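Local structure of putative laminarinase (Phanerochaete chrysosporium, 2W39) at residues Ile23-Val34 against Leu62-Arg73. The protein probably hydrolyses internal beta-glucosidic links of laminarin and related beta-glucans, as a family 16 glycoside hydrolase. Sequence-based numbering, arbitrary orientation. Where two conformers were deposited one is given.
Sequences IADPTHGRVNYV and LSPSGPGRNSVR. With BGC (beta-D-glucopyranose), chain B; BGC (beta-D-glucopyranose), chain C; LGC (D-glucono-1,5-lactone), chain D.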
loop_
_atom_site.group_PDB
_atom_site.type_symbol
_atom_site.label_atom_id
_atom_site.label_comp_id
_atom_site.label_asym_id
_atom_site.label_seq_id
_atom_site.Cartn_x
_atom_site.Cartn_y
_atom_site.Cartn_z
ATOM N N ILE A 23 -6.184 -12.730 10.165
ATOM C CA ILE A 23 -5.272 -12.543 11.283
ATOM C C ILE A 23 -5.751 -11.395 12.140
ATOM O O ILE A 23 -6.402 -10.470 11.648
ATOM C CB ILE A 23 -3.809 -12.280 10.807
ATOM C CG1 ILE A 23 -3.695 -10.985 9.971
ATOM C CG2 ILE A 23 -3.275 -13.484 10.047
ATOM C CD1 ILE A 23 -2.272 -10.594 9.621
ATOM N N ALA A 24 -5.432 -11.453 13.432
ATOM C CA ALA A 24 -5.533 -10.268 14.276
ATOM C C ALA A 24 -4.665 -9.186 13.658
ATOM O O ALA A 24 -3.530 -9.443 13.247
ATOM C CB ALA A 24 -5.077 -10.582 15.691
ATOM N N ASP A 25 -5.178 -7.966 13.581
ATOM C CA ASP A 25 -4.442 -6.918 12.890
ATOM C C ASP A 25 -3.140 -6.597 13.639
ATOM O O ASP A 25 -3.174 -6.174 14.803
ATOM C CB ASP A 25 -5.283 -5.649 12.779
ATOM C CG ASP A 25 -4.580 -4.566 11.992
ATOM O OD1 ASP A 25 -3.662 -4.948 11.227
ATOM O OD2 ASP A 25 -4.910 -3.362 12.165
ATOM N N PRO A 26 -1.971 -6.759 12.988
ATOM C CA PRO A 26 -0.725 -6.371 13.657
ATOM C C PRO A 26 -0.696 -4.889 14.061
ATOM O O PRO A 26 0.010 -4.533 15.007
ATOM C CB PRO A 26 0.343 -6.698 12.609
ATOM C CG PRO A 26 -0.277 -7.759 11.767
ATOM C CD PRO A 26 -1.711 -7.365 11.665
ATOM N N THR A 27 -1.463 -4.040 13.363
ATOM C CA THR A 27 -1.520 -2.618 13.685
ATOM C C THR A 27 -2.696 -2.245 14.586
ATOM O O THR A 27 -2.987 -1.068 14.765
ATOM C CB THR A 27 -1.455 -1.725 12.417
ATOM O OG1 THR A 27 -2.405 -2.177 11.451
ATOM C CG2 THR A 27 -0.084 -1.811 11.794
ATOM N N HIS A 28 -3.351 -3.251 15.168
ATOM C CA HIS A 28 -4.321 -3.024 16.265
ATOM C C HIS A 28 -5.537 -2.194 15.853
ATOM O O HIS A 28 -6.113 -1.473 16.668
ATOM C CB HIS A 28 -3.621 -2.415 17.491
ATOM C CG HIS A 28 -2.408 -3.184 17.896
ATOM N ND1 HIS A 28 -1.133 -2.724 17.667
ATOM C CD2 HIS A 28 -2.270 -4.427 18.416
ATOM C CE1 HIS A 28 -0.257 -3.617 18.092
ATOM N NE2 HIS A 28 -0.922 -4.668 18.532
ATOM N N GLY A 29 -5.953 -2.314 14.598
ATOM C CA GLY A 29 -7.089 -1.564 14.103
ATOM C C GLY A 29 -8.442 -2.122 14.504
ATOM O O GLY A 29 -8.547 -3.245 15.028
ATOM N N ARG A 30 -9.483 -1.333 14.259
ATOM C CA ARG A 30 -10.858 -1.738 14.532
ATOM C C ARG A 30 -11.370 -2.501 13.308
ATOM O O ARG A 30 -12.243 -2.037 12.561
ATOM C CB ARG A 30 -11.707 -0.517 14.855
ATOM C CG ARG A 30 -13.136 -0.818 15.253
ATOM C CD ARG A 30 -13.239 -1.773 16.441
ATOM N NE ARG A 30 -14.641 -2.006 16.758
ATOM C CZ ARG A 30 -15.105 -3.078 17.392
ATOM N NH1 ARG A 30 -14.285 -4.036 17.810
ATOM N NH2 ARG A 30 -16.410 -3.165 17.615
ATOM N N VAL A 31 -10.770 -3.672 13.090
ATOM C CA VAL A 31 -10.942 -4.427 11.853
ATOM C C VAL A 31 -11.101 -5.892 12.177
ATOM O O VAL A 31 -10.517 -6.404 13.135
ATOM C CB VAL A 31 -9.722 -4.210 10.897
ATOM C CG1 VAL A 31 -8.438 -4.887 11.418
ATOM C CG2 VAL A 31 -10.043 -4.706 9.485
ATOM N N ASN A 32 -11.894 -6.577 11.361
ATOM C CA ASN A 32 -11.986 -8.028 11.386
ATOM C C ASN A 32 -11.568 -8.529 10.010
ATOM O O ASN A 32 -12.351 -8.437 9.052
ATOM C CB ASN A 32 -13.401 -8.481 11.731
ATOM C CG ASN A 32 -13.489 -9.977 11.897
ATOM O OD1 ASN A 32 -12.754 -10.565 12.679
ATOM N ND2 ASN A 32 -14.377 -10.603 11.149
ATOM N N TYR A 33 -10.334 -9.005 9.903
ATOM C CA TYR A 33 -9.821 -9.497 8.635
ATOM C C TYR A 33 -10.359 -10.901 8.389
ATOM O O TYR A 33 -10.080 -11.825 9.149
ATOM C CB TYR A 33 -8.308 -9.524 8.686
ATOM C CG TYR A 33 -7.612 -8.211 8.414
ATOM C CD1 TYR A 33 -8.022 -7.363 7.378
ATOM C CD2 TYR A 33 -6.470 -7.850 9.147
ATOM C CE1 TYR A 33 -7.325 -6.176 7.099
ATOM C CE2 TYR A 33 -5.775 -6.676 8.863
ATOM C CZ TYR A 33 -6.188 -5.863 7.820
ATOM O OH TYR A 33 -5.509 -4.716 7.477
ATOM N N VAL A 34 -11.128 -11.045 7.316
ATOM C CA VAL A 34 -11.786 -12.308 7.002
ATOM C C VAL A 34 -10.996 -13.119 5.996
ATOM O O VAL A 34 -10.181 -12.585 5.246
ATOM C CB VAL A 34 -13.236 -12.082 6.527
ATOM C CG1 VAL A 34 -14.045 -11.384 7.628
ATOM C CG2 VAL A 34 -13.286 -11.299 5.221
ATOM N N LEU A 62 -21.720 -2.070 14.102
ATOM C CA LEU A 62 -21.006 -3.031 14.928
ATOM C C LEU A 62 -21.389 -2.993 16.398
ATOM O O LEU A 62 -21.511 -1.922 16.987
ATOM C CB LEU A 62 -19.500 -2.807 14.851
ATOM C CG LEU A 62 -18.873 -2.697 13.464
ATOM C CD1 LEU A 62 -17.367 -2.565 13.591
ATOM C CD2 LEU A 62 -19.222 -3.926 12.624
ATOM N N SER A 63 -21.484 -4.174 16.996
ATOM C CA SER A 63 -21.537 -4.265 18.448
ATOM C C SER A 63 -20.199 -3.766 18.982
ATOM O O SER A 63 -19.144 -4.260 18.570
ATOM C CB SER A 63 -21.754 -5.698 18.905
ATOM O OG SER A 63 -21.570 -5.769 20.311
ATOM N N PRO A 64 -20.223 -2.796 19.913
ATOM C CA PRO A 64 -18.943 -2.316 20.455
ATOM C C PRO A 64 -18.136 -3.421 21.135
ATOM O O PRO A 64 -16.902 -3.356 21.177
ATOM C CB PRO A 64 -19.364 -1.246 21.466
ATOM C CG PRO A 64 -20.769 -0.852 21.039
ATOM C CD PRO A 64 -21.379 -2.087 20.497
ATOM N N SER A 65 -18.840 -4.421 21.662
ATOM C CA SER A 65 -18.210 -5.544 22.335
ATOM C C SER A 65 -17.671 -6.595 21.355
ATOM O O SER A 65 -16.787 -7.382 21.717
ATOM C CB SER A 65 -19.184 -6.170 23.347
ATOM O OG SER A 65 -19.656 -5.187 24.266
ATOM N N GLY A 66 -18.178 -6.580 20.117
ATOM C CA GLY A 66 -17.828 -7.589 19.120
ATOM C C GLY A 66 -16.612 -7.193 18.289
ATOM O O GLY A 66 -15.938 -6.194 18.595
ATOM N N PRO A 67 -16.304 -7.989 17.254
ATOM C CA PRO A 67 -15.168 -7.711 16.383
ATOM C C PRO A 67 -15.294 -6.413 15.594
ATOM O O PRO A 67 -16.368 -5.806 15.505
ATOM C CB PRO A 67 -15.167 -8.904 15.414
ATOM C CG PRO A 67 -15.895 -9.959 16.140
ATOM C CD PRO A 67 -16.977 -9.239 16.865
ATOM N N GLY A 68 -14.174 -6.021 15.010
ATOM C CA GLY A 68 -14.109 -4.818 14.193
ATOM C C GLY A 68 -14.804 -4.937 12.857
ATOM O O GLY A 68 -15.444 -5.945 12.552
ATOM N N ARG A 69 -14.670 -3.894 12.049
ATOM C CA ARG A 69 -15.367 -3.847 10.769
ATOM C C ARG A 69 -14.734 -4.846 9.813
ATOM O O ARG A 69 -13.509 -4.882 9.660
ATOM C CB ARG A 69 -15.331 -2.426 10.192
ATOM C CG ARG A 69 -16.175 -2.239 8.935
ATOM C CD ARG A 69 -16.583 -0.790 8.690
ATOM N NE ARG A 69 -17.568 -0.338 9.684
ATOM C CZ ARG A 69 -18.843 -0.723 9.737
ATOM N NH1 ARG A 69 -19.361 -1.549 8.829
ATOM N NH2 ARG A 69 -19.602 -0.273 10.727
ATOM N N ASN A 70 -15.550 -5.662 9.157
ATOM C CA ASN A 70 -14.994 -6.658 8.251
ATOM C C ASN A 70 -14.251 -5.994 7.099
ATOM O O ASN A 70 -14.720 -5.003 6.507
ATOM C CB ASN A 70 -16.075 -7.562 7.658
ATOM C CG ASN A 70 -16.670 -8.524 8.663
ATOM O OD1 ASN A 70 -16.117 -8.781 9.727
ATOM N ND2 ASN A 70 -17.819 -9.101 8.293
ATOM N N SER A 71 -13.072 -6.540 6.795
ATOM C CA SER A 71 -12.231 -6.043 5.720
ATOM C C SER A 71 -11.301 -7.175 5.298
ATOM O O SER A 71 -11.418 -8.304 5.802
ATOM C CB SER A 71 -11.453 -4.820 6.206
ATOM O OG SER A 71 -10.846 -4.162 5.102
ATOM N N VAL A 72 -10.377 -6.859 4.397
ATOM C CA VAL A 72 -9.492 -7.872 3.849
ATOM C C VAL A 72 -8.046 -7.396 3.805
ATOM O O VAL A 72 -7.762 -6.196 3.652
ATOM C CB VAL A 72 -9.953 -8.357 2.451
ATOM C CG1 VAL A 72 -11.350 -9.001 2.513
ATOM C CG2 VAL A 72 -9.915 -7.240 1.420
ATOM N N ARG A 73 -7.146 -8.374 3.890
ATOM C CA ARG A 73 -5.701 -8.204 3.770
ATOM C C ARG A 73 -5.233 -9.379 2.916
ATOM O O ARG A 73 -5.254 -10.524 3.369
ATOM C CB ARG A 73 -5.066 -8.225 5.160
ATOM C CG ARG A 73 -3.535 -8.261 5.149
ATOM C CD ARG A 73 -2.987 -7.925 6.498
ATOM N NE ARG A 73 -1.575 -8.286 6.636
ATOM C CZ ARG A 73 -0.718 -7.692 7.466
ATOM N NH1 ARG A 73 -1.058 -6.599 8.135
ATOM N NH2 ARG A 73 0.519 -8.157 7.574
HETATM C C2 BGC B . 3.530 -3.886 12.336
HETATM C C3 BGC B . 4.459 -5.004 12.798
HETATM C C4 BGC B . 4.314 -6.266 11.952
HETATM C C5 BGC B . 4.433 -5.929 10.462
HETATM C C6 BGC B . 4.137 -7.126 9.558
HETATM C C1 BGC B . 3.714 -3.644 10.843
HETATM O O2 BGC B . 3.847 -2.690 13.059
HETATM O O3 BGC B . 4.182 -5.323 14.168
HETATM O O4 BGC B . 5.334 -7.204 12.329
HETATM O O5 BGC B . 3.505 -4.883 10.150
HETATM O O6 BGC B . 2.738 -7.467 9.574
HETATM C C2 BGC C . 3.642 -0.524 9.304
HETATM C C3 BGC C . 3.063 -1.930 9.123
HETATM C C4 BGC C . 1.697 -1.808 8.467
HETATM C C5 BGC C . 1.936 -1.309 7.051
HETATM C C6 BGC C . 0.640 -1.245 6.254
HETATM C C1 BGC C . 3.386 0.449 8.134
HETATM O O1 BGC C . 2.847 1.679 8.652
HETATM O O2 BGC C . 5.055 -0.617 9.545
HETATM O O3 BGC C . 2.978 -2.618 10.385
HETATM O O4 BGC C . 1.020 -3.064 8.446
HETATM O O5 BGC C . 2.533 -0.002 7.061
HETATM O O6 BGC C . -0.060 -0.035 6.570
HETATM C C1 LGC D . 3.745 0.040 8.244
HETATM C C2 LGC D . 3.855 -0.912 9.397
HETATM O O5 LGC D . 2.892 -0.211 7.083
HETATM O O1 LGC D . 4.379 1.083 8.267
HETATM O O2 LGC D . 5.235 -1.239 9.651
HETATM C C3 LGC D . 3.010 -2.168 9.151
HETATM O O3 LGC D . 2.745 -2.833 10.398
HETATM C C4 LGC D . 1.702 -1.793 8.453
HETATM O O4 LGC D . 0.787 -2.883 8.448
HETATM C C5 LGC D . 2.060 -1.379 7.031
HETATM C C6 LGC D . 0.874 -1.065 6.122
HETATM O O6 LGC D . 0.004 -0.070 6.680
HETATM O O HOH W 1 -3.109 -4.572 8.641
HETATM O O HOH W 2 -11.638 -7.261 15.492
HETATM O O HOH W 3 -8.132 -10.738 5.124
#
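R30 drives its guanidinium into the turn at S63-G66, where backbone carbonyls take up its N-H groups. NH1 gives the main hydrogen bond, 2.8 Å to G66 O and in the plane of both groups; NH2 adds weak ones to G66 O and S63 O. The P67 carbonyl oxygen and G68 CA lie over one guanidinium face. CG lies anti to the backbone N (chi1 -176°), and a bend at chi2 then turns the guanidinium toward the turn. A leucine here would probably leave the S63 and G66 carbonyls without these donors and the turn freer to move.

Backbone bonds pair the parallel strands 31-33 and 69-71: R69 N to R30 O, N32 N to R69 O, S71 N to N32 O and V34 N to S71 O. G68 suits its place because a beta carbon would collide with V31 N. Beside the ladder the amides of N32 and N70 point the same way, their planes 42° apart, and N32 ND2 donates to N70 OD1 at 2.9 Å, a nearly straight bond.

On the other side of this sheet R73 CB makes a CH-pi contact over one face of the Y33 ring, 3.7 Å from its centroid, while V31 CG2 of its own strand lies near the rim of the opposite face. A water joins Y33 OH, D25 OD1 and R73 NH1, while I23 CD1 lies over the R73 guanidinium. R73 NH2 donates to O6 of the chain B glucose at 3.1 Å, so this long arginine carries the contact into the sugar-binding cleft; R73 NE and NH2 also form salt bridges, with E21 and E107 respectively.

Within the GH16 beta-sandwich, strand 69-76 runs between 31-33 and the antiparallel strand 246-253, whose T252 touches V31 and Y33, while helix 273-279 packs against R30.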